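Local coordinates for phosphoribosylamine--glycine ligase (Thermotoga maritima, PDB 1VKZ), which catalyses the ATP-dependent joining of glycine to 5-phospho-beta-D-ribosylamine, giving glycinamide ribonucleotide, ADP and phosphate in de novo purine biosynthesis, at residues D292-E296 with R374-C378; R389-Y393 with Y406-A411. One frame throughout, in Å; residues are numbered along the deposited sequence.

Contact 1. Residues D292-E296 with R374-C378; sequences DPETE and RVLHC
Glu296 and His377 mark the closest approach of the two backbones, CA to CA 7.8 Å, where the start of helix 294-301 faces strand 374-382; at this spacing the side chains make the connection. Arg374 does so end-on: NH1 and NH2 both donate to Asp292 O, at 3.0 Å from NH1 and 3.1 Å from NH2. The oxygen lies in the guanidinium plane, yet both nitrogens sit above the carbonyl plane, on the same face. The Arg374 side chain bends at chi3 (-73°) to bring the guanidinium there, and NH1 also bonds Gly231 O. Pro293, after a cis peptide bond, occupies the N-cap position of the helix and sets CD 3.7 Å from Arg374 NH1, at the guanidinium's edge, and CB 3.8 Å from His377 ND1, at the ring's edge. Glu296 OE2 is modelled over one imidazole face, too close for its exact place to be sure. Water 1 donates to Asp292 OD2 at 2.8 Å and also bonds His377 NE2, while His377 ND1 bonds Asp330 OD2; held at both nitrogens, the ring is probably fixed in its rotation. A leucine in place of Arg374 would probably leave Asp292 O without these two donors and the Asp292 carboxylate without its nearby positive charge. Asp292 OD1 lies 4.0 Å from Arg374 NH2 over the guanidinium face, a long salt bridge of charges alone, so the arginine probably offsets part of the negative charge at this buried junction.

Contact 2. Residues R389-Y393 with Y406-A411; sequences RRKAY and YRRDIA
Tyr406 opens the contact by setting the CD2-CE2 side of its ring against the edge of Tyr393, with CE2 3.7 Å from Tyr393 CE1. Its chi1 of 73° places CG between the backbone N and the carbonyl carbon, which turns the ring back toward the helix, while Arg408 NH1 sits above one of its faces, offset toward the rim. Arg407 contributes mainly its main chain: its carbonyl oxygen lies in the plane of the Tyr393 ring, at the edge near the hydroxyl, although the modelled approach is too short to interpret. Its side chain leads away to a salt bridge with Asp409, NH2 to OD1 2.7 Å, weak as a hydrogen bond, and to a second partner, Asp224. At Arg408 the backbone passes beside the phenol, CA 3.6 Å from Tyr393 CE1. Ile410 then donates its N-H to Tyr393 OH, 2.9 Å from N to OH at 151°, though the hydroxyl's position is somewhat uncertain. Ile410 CB also packs 3.9 Å from Tyr393 CZ, the two side chains crossing at about a right angle. One helical turn before Tyr393, Arg389 has CG anti to its own N (chi1 -165°), and this carries CD to 3.2 Å from Ile410 O. Ala411 finishes the walk with CB 4.2 Å from Arg389 CG, its N held by Tyr217 OH. The C-terminal tail, residues 406-411, is thus packed against helix 385-398, with Tyr393 and Ile410 both reaching strand 327-334: a helix and tail laid on an antiparallel sheet in the C domain.

The two contacts illustrate how one strand-helix succession can serve two interfaces. Strand 374-382 supplies half of contact 1, and the helix that follows it, 385-398, supplies half of contact 2; their centres are 13 Å apart, and they touch where Cys378 O packs 3.9 Å from Ala392 CB. Strand 327-334 receives side chains from both. Contact 1 joins the ATP-grasp region to the C domain and lies near the predicted magnesium site: the side chains of Asp292 and Asn287, a probable magnesium ligand, are about 9 Å apart. Contact 2 is internal to the C domain, about 20 Å between its centre and that of the chain, away from the predicted sites.

Contact 1. Residues D292-E296 with R374-C378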
loop_
_atom_site.group_PDB
_atom_site.type_symbol
_atom_site.label_atom_id
_atom_site.label_comp_id
_atom_site.label_asym_id
_atom_site.label_seq_id
_atom_site.Cartn_x
_atom_site.Cartn_y
_atom_site.Cartn_z
ATOM N N ASP A 292 1.268 -2.845 -1.029
ATOM C CA ASP A 292 2.268 -3.921 -1.099
ATOM C C ASP A 292 1.742 -4.965 -0.130
ATOM O O ASP A 292 1.747 -4.723 1.056
ATOM C CB ASP A 292 3.622 -3.418 -0.609
ATOM C CG ASP A 292 4.824 -4.243 -1.123
ATOM O OD1 ASP A 292 4.742 -5.440 -1.418
ATOM O OD2 ASP A 292 5.946 -3.736 -1.253
ATOM N N PRO A 293 1.291 -6.131 -0.593
ATOM C CA PRO A 293 1.586 -6.669 -1.902
ATOM C C PRO A 293 0.509 -6.544 -2.976
ATOM O O PRO A 293 0.490 -7.368 -3.882
ATOM C CB PRO A 293 1.796 -8.122 -1.574
ATOM C CG PRO A 293 0.902 -8.386 -0.397
ATOM C CD PRO A 293 0.479 -7.076 0.185
ATOM N N GLU A 294 -0.359 -5.538 -2.928
ATOM C CA GLU A 294 -1.367 -5.422 -4.001
ATOM C C GLU A 294 -0.759 -5.089 -5.362
ATOM O O GLU A 294 -1.232 -5.535 -6.379
ATOM C CB GLU A 294 -2.421 -4.365 -3.681
ATOM C CG GLU A 294 -3.378 -4.736 -2.559
ATOM C CD GLU A 294 -3.036 -4.054 -1.262
ATOM O OE1 GLU A 294 -1.835 -3.987 -0.942
ATOM O OE2 GLU A 294 -3.967 -3.601 -0.574
ATOM N N THR A 295 0.263 -4.254 -5.368
ATOM C CA THR A 295 0.925 -3.847 -6.612
ATOM C C THR A 295 1.466 -5.024 -7.396
ATOM O O THR A 295 1.285 -5.107 -8.616
ATOM C CB THR A 295 2.085 -2.846 -6.309
ATOM O OG1 THR A 295 1.582 -1.606 -5.772
ATOM C CG2 THR A 295 2.845 -2.452 -7.592
ATOM N N GLU A 296 2.146 -5.928 -6.698
ATOM C CA GLU A 296 2.665 -7.185 -7.285
ATOM C C GLU A 296 1.563 -7.859 -8.087
ATOM O O GLU A 296 1.768 -8.253 -9.216
ATOM C CB GLU A 296 3.161 -8.141 -6.179
ATOM C CG GLU A 296 4.466 -7.735 -5.512
ATOM C CD GLU A 296 4.351 -6.751 -4.352
ATOM O OE1 GLU A 296 3.480 -5.837 -4.324
ATOM O OE2 GLU A 296 5.204 -6.869 -3.455
ATOM N N ARG A 374 9.558 -8.861 5.078
ATOM C CA ARG A 374 9.061 -9.576 3.927
ATOM C C ARG A 374 10.215 -9.718 2.950
ATOM O O ARG A 374 10.831 -8.718 2.513
ATOM C CB ARG A 374 7.878 -8.833 3.314
ATOM C CG ARG A 374 6.781 -8.641 4.357
ATOM C CD ARG A 374 5.427 -8.171 3.836
ATOM N NE ARG A 374 5.431 -6.762 3.438
ATOM C CZ ARG A 374 4.423 -6.161 2.825
ATOM N NH1 ARG A 374 3.324 -6.828 2.536
ATOM N NH2 ARG A 374 4.522 -4.898 2.497
ATOM N N VAL A 375 10.493 -10.974 2.601
ATOM C CA VAL A 375 11.689 -11.332 1.853
ATOM C C VAL A 375 11.331 -11.389 0.381
ATOM O O VAL A 375 11.843 -10.601 -0.445
ATOM C CB VAL A 375 12.280 -12.675 2.383
ATOM C CG1 VAL A 375 13.662 -12.996 1.777
ATOM C CG2 VAL A 375 12.397 -12.602 3.870
ATOM N N LEU A 376 10.428 -12.299 0.063
ATOM C CA LEU A 376 10.061 -12.561 -1.325
ATOM C C LEU A 376 8.559 -12.583 -1.538
ATOM O O LEU A 376 7.792 -13.000 -0.673
ATOM C CB LEU A 376 10.607 -13.924 -1.792
ATOM C CG LEU A 376 12.115 -14.076 -1.671
ATOM C CD1 LEU A 376 12.526 -15.521 -1.522
ATOM C CD2 LEU A 376 12.813 -13.458 -2.866
ATOM N N HIS A 377 8.182 -12.225 -2.760
ATOM C CA HIS A 377 6.857 -12.409 -3.257
ATOM C C HIS A 377 6.923 -13.482 -4.327
ATOM O O HIS A 377 7.540 -13.287 -5.355
ATOM C CB HIS A 377 6.374 -11.079 -3.771
ATOM C CG HIS A 377 6.425 -10.020 -2.724
ATOM N ND1 HIS A 377 5.293 -9.515 -2.125
ATOM C CD2 HIS A 377 7.476 -9.427 -2.110
ATOM C CE1 HIS A 377 5.644 -8.627 -1.213
ATOM N NE2 HIS A 377 6.964 -8.549 -1.189
ATOM N N CYS A 378 6.292 -14.632 -4.057
ATOM C CA CYS A 378 6.141 -15.696 -5.051
ATOM C C CYS A 378 4.829 -15.582 -5.841
ATOM O O CYS A 378 3.738 -15.619 -5.277
ATOM C CB CYS A 378 6.238 -17.036 -4.376
ATOM S SG CYS A 378 7.900 -17.353 -3.756
HETATM O O HOH W 1 7.598 -5.799 -0.310
#

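Contact 2. Residues R389-Y393 with Y406-A411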
loop_
_atom_site.group_PDB
_atom_site.type_symbol
_atom_site.label_atom_id
_atom_site.label_comp_id
_atom_site.label_asym_id
_atom_site.label_seq_id
_atom_site.Cartn_x
_atom_site.Cartn_y
_atom_site.Cartn_z
ATOM N N ARG A 389 -3.200 -20.007 -7.824
ATOM C CA ARG A 389 -2.852 -20.422 -6.462
ATOM C C ARG A 389 -1.799 -21.543 -6.427
ATOM O O ARG A 389 -0.771 -21.409 -5.766
ATOM C CB ARG A 389 -4.104 -20.842 -5.687
ATOM C CG ARG A 389 -3.910 -20.949 -4.182
ATOM C CD ARG A 389 -5.067 -21.616 -3.465
ATOM N NE ARG A 389 -5.081 -23.074 -3.643
ATOM C CZ ARG A 389 -4.877 -23.984 -2.675
ATOM N NH1 ARG A 389 -4.629 -23.623 -1.409
ATOM N NH2 ARG A 389 -4.931 -25.281 -2.979
ATOM N N ARG A 390 -2.043 -22.636 -7.136
ATOM C CA ARG A 390 -1.073 -23.737 -7.159
ATOM C C ARG A 390 0.300 -23.269 -7.680
ATOM O O ARG A 390 1.327 -23.551 -7.076
ATOM C CB ARG A 390 -1.606 -24.915 -7.971
ATOM N N LYS A 391 0.328 -22.531 -8.779
ATOM C CA LYS A 391 1.611 -22.084 -9.313
ATOM C C LYS A 391 2.399 -21.277 -8.258
ATOM O O LYS A 391 3.577 -21.543 -8.012
ATOM C CB LYS A 391 1.440 -21.301 -10.621
ATOM C CG LYS A 391 1.009 -22.160 -11.803
ATOM C CD LYS A 391 1.305 -21.455 -13.140
ATOM C CE LYS A 391 0.482 -22.013 -14.319
ATOM N NZ LYS A 391 0.059 -20.945 -15.290
ATOM N N ALA A 392 1.734 -20.325 -7.619
ATOM C CA ALA A 392 2.366 -19.510 -6.585
ATOM C C ALA A 392 2.991 -20.408 -5.517
ATOM O O ALA A 392 4.172 -20.262 -5.179
ATOM C CB ALA A 392 1.349 -18.589 -5.955
ATOM N N TYR A 393 2.189 -21.350 -5.008
ATOM C CA TYR A 393 2.596 -22.218 -3.896
ATOM C C TYR A 393 3.660 -23.229 -4.298
ATOM O O TYR A 393 4.585 -23.491 -3.525
ATOM C CB TYR A 393 1.364 -22.898 -3.257
ATOM C CG TYR A 393 0.734 -22.017 -2.215
ATOM C CD1 TYR A 393 1.360 -21.819 -0.986
ATOM C CD2 TYR A 393 -0.456 -21.352 -2.460
ATOM C CE1 TYR A 393 0.809 -20.961 -0.014
ATOM C CE2 TYR A 393 -1.013 -20.492 -1.510
ATOM C CZ TYR A 393 -0.373 -20.300 -0.285
ATOM O OH TYR A 393 -0.931 -19.478 0.664
ATOM N N TYR A 406 5.275 -18.422 5.923
ATOM C CA TYR A 406 4.210 -18.131 5.011
ATOM C C TYR A 406 2.864 -18.720 5.363
ATOM O O TYR A 406 2.765 -19.601 6.194
ATOM C CB TYR A 406 4.596 -18.517 3.589
ATOM C CG TYR A 406 4.647 -19.983 3.233
ATOM C CD1 TYR A 406 5.817 -20.698 3.370
ATOM C CD2 TYR A 406 3.561 -20.622 2.637
ATOM C CE1 TYR A 406 5.891 -22.032 2.977
ATOM C CE2 TYR A 406 3.627 -21.967 2.233
ATOM C CZ TYR A 406 4.798 -22.653 2.402
ATOM O OH TYR A 406 4.921 -23.970 2.025
ATOM N N ARG A 407 1.831 -18.184 4.702
ATOM C CA ARG A 407 0.453 -18.617 4.851
ATOM C C ARG A 407 0.077 -19.529 3.713
ATOM O O ARG A 407 0.207 -19.154 2.546
ATOM C CB ARG A 407 -0.496 -17.433 4.785
ATOM C CG ARG A 407 -0.407 -16.499 5.938
ATOM C CD ARG A 407 -1.411 -15.361 5.860
ATOM N NE ARG A 407 -2.787 -15.825 6.012
ATOM C CZ ARG A 407 -3.829 -15.063 6.305
ATOM N NH1 ARG A 407 -3.700 -13.759 6.513
ATOM N NH2 ARG A 407 -5.026 -15.617 6.387
ATOM N N ARG A 408 -0.421 -20.709 4.057
ATOM C CA ARG A 408 -0.906 -21.683 3.067
ATOM C C ARG A 408 -2.378 -21.433 2.777
ATOM O O ARG A 408 -2.992 -22.123 1.969
ATOM C CB ARG A 408 -0.727 -23.093 3.608
ATOM C CG ARG A 408 0.707 -23.418 3.953
ATOM C CD ARG A 408 0.869 -24.162 5.244
ATOM N NE ARG A 408 2.019 -25.053 5.184
ATOM C CZ ARG A 408 3.291 -24.657 5.236
ATOM N NH1 ARG A 408 3.619 -23.364 5.345
ATOM N NH2 ARG A 408 4.252 -25.578 5.179
ATOM N N ASP A 409 -2.887 -20.428 3.476
ATOM C CA ASP A 409 -4.217 -19.854 3.386
ATOM C C ASP A 409 -4.606 -19.194 2.065
ATOM O O ASP A 409 -5.786 -19.067 1.773
ATOM C CB ASP A 409 -4.251 -18.720 4.434
ATOM C CG ASP A 409 -5.594 -18.518 5.015
ATOM O OD1 ASP A 409 -6.193 -17.439 4.807
ATOM O OD2 ASP A 409 -6.133 -19.399 5.701
ATOM N N ILE A 410 -3.628 -18.719 1.299
ATOM C CA ILE A 410 -3.894 -17.676 0.320
ATOM C C ILE A 410 -4.757 -18.158 -0.836
ATOM O O ILE A 410 -4.505 -19.210 -1.384
ATOM C CB ILE A 410 -2.533 -17.022 -0.126
ATOM C CG1 ILE A 410 -1.980 -16.228 1.062
ATOM C CG2 ILE A 410 -2.693 -16.104 -1.317
ATOM C CD1 ILE A 410 -0.554 -15.842 0.938
ATOM N N ALA A 411 -5.813 -17.398 -1.144
ATOM C CA ALA A 411 -6.629 -17.576 -2.350
ATOM C C ALA A 411 -7.275 -18.944 -2.487
ATOM O O ALA A 411 -7.617 -19.587 -1.491
ATOM C CB ALA A 411 -5.793 -17.252 -3.588
#